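Local coordinates for protein putative sugar ABC transporter (Yersinia enterocolitica subsp. enterocolitica 8081, PDB 5ULB) that binds the selenium analogue of methylthioribose in both anomeric forms and probably delivers methylthioribose-type sugars to an ABC importer as its periplasmic binding protein, at residues A[94-98]-A[99-103]; A[237-241]-A[242-246]; A[305-308]-A[309-312]. All blocks are in the same frame, centred on the assembly; numbering follows the deposited sequence.

Contact 1: A[94-98]-A[99-103]; sequences KRIVA and NGIAV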
loop_
_atom_site.group_PDB
_atom_site.type_symbol
_atom_site.label_atom_id
_atom_site.label_comp_id
_atom_site.label_asym_id
_atom_site.label_seq_id
_atom_site.Cartn_x
_atom_site.Cartn_y
_atom_site.Cartn_z
ATOM N N LYS A 94 -18.112 12.933 0.236
ATOM C CA LYS A 94 -19.007 13.980 -0.212
ATOM C C LYS A 94 -19.102 15.168 0.821
ATOM O O LYS A 94 -19.211 16.348 0.457
ATOM C CB LYS A 94 -20.433 13.522 -0.518
ATOM C CG LYS A 94 -20.479 12.623 -1.772
ATOM C CD LYS A 94 -21.889 12.070 -1.965
ATOM C CE LYS A 94 -21.884 11.210 -3.204
ATOM N NZ LYS A 94 -23.225 10.689 -3.414
ATOM N N ARG A 95 -19.035 14.830 2.122
ATOM C CA ARG A 95 -19.113 15.854 3.154
ATOM C C ARG A 95 -17.762 16.698 3.149
ATOM O O ARG A 95 -17.758 17.905 3.358
ATOM C CB ARG A 95 -19.373 15.219 4.527
ATOM C CG ARG A 95 -19.836 16.223 5.586
ATOM C CD ARG A 95 -20.686 15.571 6.717
ATOM N NE ARG A 95 -19.803 15.202 7.765
ATOM C CZ ARG A 95 -19.239 16.044 8.635
ATOM N NH1 ARG A 95 -18.389 15.544 9.529
ATOM N NH2 ARG A 95 -19.463 17.379 8.621
ATOM N N ILE A 96 -16.649 16.033 2.885
ATOM C CA ILE A 96 -15.375 16.716 2.816
ATOM C C ILE A 96 -15.479 17.733 1.701
ATOM O O ILE A 96 -15.137 18.901 1.864
ATOM C CB ILE A 96 -14.229 15.729 2.531
ATOM C CG1 ILE A 96 -14.010 14.782 3.735
ATOM C CG2 ILE A 96 -12.909 16.462 2.268
ATOM C CD1 ILE A 96 -13.021 13.638 3.478
ATOM N N VAL A 97 -15.890 17.288 0.528
ATOM C CA VAL A 97 -16.008 18.180 -0.662
ATOM C C VAL A 97 -16.977 19.346 -0.384
ATOM O O VAL A 97 -16.726 20.527 -0.725
ATOM C CB VAL A 97 -16.444 17.392 -1.890
ATOM C CG1 VAL A 97 -16.728 18.355 -3.021
ATOM C CG2 VAL A 97 -15.341 16.435 -2.270
ATOM N N ALA A 98 -18.135 19.017 0.265
ATOM C CA ALA A 98 -19.139 20.058 0.558
ATOM C C ALA A 98 -18.630 21.132 1.478
ATOM O O ALA A 98 -19.131 22.198 1.454
ATOM C CB ALA A 98 -20.358 19.415 1.186
ATOM N N ASN A 99 -17.632 20.783 2.277
ATOM C CA ASN A 99 -16.968 21.713 3.209
ATOM C C ASN A 99 -15.770 22.377 2.616
ATOM O O ASN A 99 -15.143 23.158 3.330
ATOM C CB ASN A 99 -16.591 21.068 4.528
ATOM C CG ASN A 99 -17.785 20.823 5.478
ATOM O OD1 ASN A 99 -18.008 21.639 6.297
ATOM N ND2 ASN A 99 -18.555 19.746 5.317
ATOM N N GLY A 100 -15.545 22.280 1.314
ATOM C CA GLY A 100 -14.494 23.017 0.658
ATOM C C GLY A 100 -13.104 22.553 0.965
ATOM O O GLY A 100 -12.170 23.348 0.795
ATOM N N ILE A 101 -12.970 21.285 1.334
ATOM C CA ILE A 101 -11.660 20.725 1.727
ATOM C C ILE A 101 -11.143 19.881 0.522
ATOM O O ILE A 101 -11.873 19.039 0.001
ATOM C CB ILE A 101 -11.839 19.892 2.980
ATOM C CG1 ILE A 101 -12.331 20.781 4.184
ATOM C CG2 ILE A 101 -10.536 19.149 3.367
ATOM C CD1 ILE A 101 -12.671 19.920 5.388
ATOM N N ALA A 102 -9.949 20.151 0.113
ATOM C CA ALA A 102 -9.330 19.362 -0.981
ATOM C C ALA A 102 -9.117 17.919 -0.519
ATOM O O ALA A 102 -8.731 17.677 0.648
ATOM C CB ALA A 102 -7.973 19.969 -1.354
ATOM N N VAL A 103 -9.326 16.926 -1.457
ATOM C CA VAL A 103 -9.279 15.562 -1.012
ATOM C C VAL A 103 -8.748 14.631 -2.105
ATOM O O VAL A 103 -9.191 14.737 -3.277
ATOM C CB VAL A 103 -10.623 15.080 -0.437
ATOM C CG1 VAL A 103 -11.787 15.375 -1.396
ATOM C CG2 VAL A 103 -10.600 13.648 0.047
HETATM O O HOH W 1 -20.852 18.986 7.216
#

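Contact 2: A[237-241]-A[242-246]; sequences IDISN and QDLQL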
loop_
_atom_site.group_PDB
_atom_site.type_symbol
_atom_site.label_atom_id
_atom_site.label_comp_id
_atom_site.label_asym_id
_atom_site.label_seq_id
_atom_site.Cartn_x
_atom_site.Cartn_y
_atom_site.Cartn_z
ATOM N N ILE A 237 2.749 -9.776 -2.355
ATOM C CA ILE A 237 2.528 -8.378 -2.726
ATOM C C ILE A 237 3.155 -7.493 -1.633
ATOM O O ILE A 237 3.203 -7.917 -0.437
ATOM C CB ILE A 237 1.033 -8.139 -2.915
ATOM C CG1 ILE A 237 0.528 -8.967 -4.144
ATOM C CG2 ILE A 237 0.701 -6.670 -3.110
ATOM C CD1 ILE A 237 -0.933 -9.002 -4.357
ATOM N N ASP A 238 3.625 -6.359 -2.027
ATOM C CA ASP A 238 4.235 -5.329 -1.193
ATOM C C ASP A 238 5.718 -5.509 -0.905
ATOM O O ASP A 238 6.206 -6.621 -1.034
ATOM C CB ASP A 238 3.517 -5.031 0.131
ATOM C CG ASP A 238 2.059 -4.781 0.029
ATOM O OD1 ASP A 238 1.630 -4.005 -0.891
ATOM O OD2 ASP A 238 1.293 -5.334 0.901
ATOM N N ILE A 239 6.390 -4.445 -0.488
ATOM C CA ILE A 239 7.766 -4.556 -0.079
ATOM C C ILE A 239 8.025 -3.610 1.063
ATOM O O ILE A 239 7.338 -2.619 1.277
ATOM C CB ILE A 239 8.754 -4.180 -1.258
ATOM C CG1 ILE A 239 10.153 -4.698 -1.089
ATOM C CG2 ILE A 239 8.717 -2.702 -1.590
ATOM C CD1 ILE A 239 10.236 -6.207 -1.057
ATOM N N SER A 240 9.033 -3.936 1.869
ATOM C CA SER A 240 9.467 -3.168 3.010
ATOM C C SER A 240 10.907 -3.559 3.284
ATOM O O SER A 240 11.398 -4.580 2.777
ATOM C CB SER A 240 8.533 -3.415 4.243
ATOM O OG SER A 240 8.790 -4.718 4.725
ATOM N N ASN A 241 11.585 -2.829 4.188
ATOM C CA ASN A 241 12.954 -3.162 4.515
ATOM C C ASN A 241 13.016 -4.554 5.077
ATOM O O ASN A 241 13.972 -5.307 4.740
ATOM C CB ASN A 241 13.537 -2.169 5.506
ATOM C CG ASN A 241 13.764 -0.798 4.940
ATOM O OD1 ASN A 241 13.770 -0.554 3.694
ATOM N ND2 ASN A 241 13.990 0.160 5.859
ATOM N N GLN A 242 12.121 -4.935 5.953
ATOM C CA GLN A 242 12.092 -6.276 6.526
ATOM C C GLN A 242 12.037 -7.349 5.457
ATOM O O GLN A 242 12.771 -8.309 5.499
ATOM C CB GLN A 242 10.911 -6.431 7.524
ATOM C CG GLN A 242 10.871 -7.799 8.217
ATOM C CD GLN A 242 9.658 -8.085 9.152
ATOM O OE1 GLN A 242 8.870 -7.211 9.394
ATOM N NE2 GLN A 242 9.537 -9.295 9.644
ATOM N N ASP A 243 11.162 -7.157 4.489
ATOM C CA ASP A 243 11.001 -8.225 3.472
ATOM C C ASP A 243 12.290 -8.443 2.731
ATOM O O ASP A 243 12.625 -9.578 2.380
ATOM C CB ASP A 243 9.899 -7.801 2.408
ATOM C CG ASP A 243 8.617 -7.466 2.941
ATOM O OD1 ASP A 243 8.259 -7.737 4.093
ATOM O OD2 ASP A 243 7.815 -6.837 2.142
ATOM N N LEU A 244 12.973 -7.335 2.376
ATOM C CA LEU A 244 14.267 -7.467 1.684
ATOM C C LEU A 244 15.254 -8.261 2.514
ATOM O O LEU A 244 16.022 -9.085 1.965
ATOM C CB LEU A 244 14.778 -6.106 1.331
ATOM C CG LEU A 244 13.870 -5.307 0.373
ATOM C CD1 LEU A 244 14.298 -3.884 0.303
ATOM C CD2 LEU A 244 13.860 -5.933 -1.066
ATOM N N GLN A 245 15.348 -8.001 3.802
ATOM C CA GLN A 245 16.202 -8.832 4.691
ATOM C C GLN A 245 15.750 -10.303 4.710
ATOM O O GLN A 245 16.582 -11.188 4.662
ATOM C CB GLN A 245 16.211 -8.240 6.114
ATOM C CG GLN A 245 16.912 -6.889 6.300
ATOM C CD GLN A 245 18.445 -6.979 6.143
ATOM O OE1 GLN A 245 18.977 -7.048 5.005
ATOM N NE2 GLN A 245 19.182 -7.101 7.278
ATOM N N LEU A 246 14.456 -10.503 4.797
ATOM C CA LEU A 246 13.970 -11.908 4.843
ATOM C C LEU A 246 14.282 -12.646 3.534
ATOM O O LEU A 246 14.593 -13.808 3.616
ATOM C CB LEU A 246 12.523 -11.984 5.195
ATOM C CG LEU A 246 12.155 -11.356 6.571
ATOM C CD1 LEU A 246 10.649 -11.389 6.759
ATOM C CD2 LEU A 246 12.882 -11.912 7.714
#

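Contact 3: A[305-308]-A[309-312]; sequences VNVS and GLSK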
loop_
_atom_site.group_PDB
_atom_site.type_symbol
_atom_site.label_atom_id
_atom_site.label_comp_id
_atom_site.label_asym_id
_atom_site.label_seq_id
_atom_site.Cartn_x
_atom_site.Cartn_y
_atom_site.Cartn_z
ATOM N N VAL A 305 20.028 -4.384 1.515
ATOM C CA VAL A 305 19.461 -3.336 0.702
ATOM C C VAL A 305 18.130 -2.893 1.355
ATOM O O VAL A 305 17.333 -3.740 1.808
ATOM C CB VAL A 305 19.117 -3.891 -0.667
ATOM C CG1 VAL A 305 18.523 -2.804 -1.635
ATOM C CG2 VAL A 305 20.285 -4.602 -1.235
ATOM N N ASN A 306 17.926 -1.576 1.499
ATOM C CA ASN A 306 16.645 -1.045 1.925
ATOM C C ASN A 306 15.806 -0.628 0.728
ATOM O O ASN A 306 16.248 -0.608 -0.397
ATOM C CB ASN A 306 16.836 0.081 2.941
ATOM C CG ASN A 306 17.675 1.153 2.477
ATOM O OD1 ASN A 306 17.706 1.490 1.261
ATOM N ND2 ASN A 306 18.273 1.902 3.545
ATOM N N VAL A 307 14.560 -0.303 0.982
ATOM C CA VAL A 307 13.639 0.074 -0.129
ATOM C C VAL A 307 14.178 1.237 -0.890
ATOM O O VAL A 307 14.130 1.244 -2.101
ATOM C CB VAL A 307 12.216 0.289 0.420
ATOM C CG1 VAL A 307 11.269 0.798 -0.632
ATOM C CG2 VAL A 307 11.668 -0.942 1.037
ATOM N N SER A 308 14.739 2.257 -0.262
ATOM C CA SER A 308 15.287 3.452 -0.952
ATOM C C SER A 308 16.410 3.004 -1.922
ATOM O O SER A 308 16.475 3.495 -3.068
ATOM C CB SER A 308 15.721 4.555 0.102
ATOM O OG SER A 308 16.524 4.000 1.132
ATOM N N GLY A 309 17.181 2.038 -1.489
ATOM C CA GLY A 309 18.268 1.501 -2.249
ATOM C C GLY A 309 17.918 0.686 -3.489
ATOM O O GLY A 309 18.789 0.322 -4.285
ATOM N N LEU A 310 16.696 0.269 -3.561
ATOM C CA LEU A 310 16.243 -0.562 -4.684
ATOM C C LEU A 310 16.401 0.190 -6.034
ATOM O O LEU A 310 16.544 -0.437 -7.059
ATOM C CB LEU A 310 14.802 -0.996 -4.553
ATOM C CG LEU A 310 14.526 -2.046 -3.557
ATOM C CD1 LEU A 310 13.000 -2.258 -3.397
ATOM C CD2 LEU A 310 15.265 -3.377 -3.896
ATOM N N SER A 311 16.377 1.521 -6.014
ATOM C CA SER A 311 16.531 2.247 -7.231
ATOM C C SER A 311 17.846 1.962 -7.925
ATOM O O SER A 311 17.990 2.249 -9.126
ATOM C CB SER A 311 16.382 3.735 -7.043
ATOM O OG SER A 311 17.384 4.266 -6.189
ATOM N N LYS A 312 18.848 1.528 -7.207
ATOM C CA LYS A 312 20.096 1.264 -7.783
ATOM C C LYS A 312 20.120 0.015 -8.499
ATOM O O LYS A 312 21.003 -0.116 -9.348
ATOM C CB LYS A 312 21.255 1.223 -6.746
ATOM C CG LYS A 312 21.246 2.481 -5.854
ATOM C CD LYS A 312 22.677 2.941 -5.597
ATOM C CE LYS A 312 22.727 4.244 -4.810
ATOM N NZ LYS A 312 22.710 3.947 -3.356
#

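Contact 1: A[94-98]-A[99-103]
Ile-101 N reaches back to Ile-96 O and Gly-100 N to Val-97 O, 3.3 and 2.9 Å, the paired backbone bonds of a Schellman motif that ends helix 89-98. Gly-100, with a positive phi of 71°, is its C-prime residue and turns the chain out of the helix toward strand 102-106, completing the beta-alpha-beta unit of strand 78-82, this helix and strand 102-106. Just before it, Asn-99 leaves helical geometry and folds its amide back over the last turn: ND2 donates to Arg-95 O at 2.8 Å in an almost straight bond (174°), with the acceptor in the amide plane. Asn-99 N binds Arg-95 O as well, from the opposite face of that carbonyl, so one residue grips one oxygen twice. With CG beside the backbone N (chi1 -75°), the amide can turn back in this way. In the conformer given, one of two modelled, the Arg-95 side chain runs alongside Asn-99, pointing the same way, but its guanidinium stands nearly perpendicular to the amide, and its NH1 bonds Asn-69 of the neighbouring helix 61-73. On the buried side, Ile-96 packs against Val-68 and Ile-72 of that helix and Ile-79 of strand 78-82. Its CG2 methyl lies 3.7 Å from Ile-101 CB and also meets Val-103 CB, the side chains crossing at about right angles. Beyond it, Val-97 CG2 touches Val-103 CG1 at 3.8 Å.

Contact 2: A[237-241]-A[242-246]
Leu-244 N donates to Ser-240 O at 3.2 Å and Gln-245 N to Asn-241 O at 3.2 Å, both nearly straight, as the first turn of helix 241-248 closes behind its N-cap, Ser-240. The Ser-240 hydroxyl sits between its own backbone N and carbonyl carbon (chi1 72°), which brings OG to the N-terminal end of the turn, where it accepts a weak capping bond from Asp-243 N at 3.4 Å. The same oxygen is hydrogen-bonded to Asp-32 of helix 32-48, so the cap is also a joint between two helix starts. Asp-243 bends back toward the cap: its OD1 lies 3.1 Å from Ser-240 OG, and its OD2 lies near Ile-239 CA. OD1 takes a hydrogen bond from Gln-218, while OD2 is close to the carboxylate of Asp-214; this gathering of acids might raise the proton affinity of one of them.

Upstream of the cap, the loop leaving strand 233-237 carries Asp-238 of the sugar pocket. Its OD1 is close to O2 of either bound selenoribose anomer, and its OD2 accepts from the backbone N of Asp-214. The segment thus leads within a few residues from ligand to helix start. Ile-239 supplies the apolar side of the contact, lying against Ser-257 and Ala-259 of strand 254-259 and against Trp-317. Its first torsion (chi1 -160°) puts CG1 anti to the backbone N, and the bend at chi2 (63°) then turns CD1 toward Asp-243 CB and Leu-244. There, with the two side chains at about a right angle, Ile-239 CD1 meets Leu-244 CD2 at 3.6 Å.

Contact 3: A[305-308]-A[309-312]
A short helix-like turn in the long loop between helices 295-299 and 327-335 begins at Asn-306, whose side-chain oxygen bonds the backbone N of Gly-309. Residues 309-312 have helical backbone angles without the regular bonding of a full helix. Asn-306 OD1 accepts from Gly-309 N at 2.9 Å, an Asn side chain binding the amide three residues ahead, and the donor approaches nearly along the line of the side-chain C=O. Ser-308 OG donates to the same oxygen at 2.8 Å, but from above the amide plane rather than within it, so OD1 is gripped from two directions and the rotation of the amide is restrained. Both groups reach this point because Asn-306 CG (chi1 56°) and Ser-308 OG (chi1 49°) each sit between their own backbone N and carbonyl carbon. Inside the turn, Leu-310 N donates to Val-307 O at 3.1 Å, and Lys-312 N binds Gly-309 O in the same spacing of three residues. Gly-309 passes close to the Asn-306 amide, its CA lying 3.6 Å from OD1, while Val-305 CG1 faces Gly-309 C. The apolar side of the turn looks onto helix 241-248: Val-307 and Leu-310 both touch Leu-244, and Leu-310 also meets Trp-317. Leu-310 spans the turn, its CD2 reaching Val-305 CG1 at 4.0 Å with the two side chains at about a right angle, while its CB rests against Val-307 O. At the far end, Ser-311 OG makes a weak hydrogen bond of 3.3 Å to Ser-308 O.

From the N terminus, contact 1 comes first, ending helix 89-98 and turning into strand 102-106. Contact 2 follows where strand 233-237 gives way to helix 241-248, and contact 3 lies later, in the loop after helix 295-299. Each closes a local turn; they stand in series, none nested or crossed. Contact 1 lies apart, its centre about 36 Å from that of contact 2, on the opposite side of the chain's centre. Contacts 2 and 3 touch: Asn-241 OD1 is 2.8 Å from Val-307 N, a probable hydrogen bond, and Leu-244 CD1 packs against Val-305 O, tying the late loop to helix 241-248 beside the sugar-binding segment.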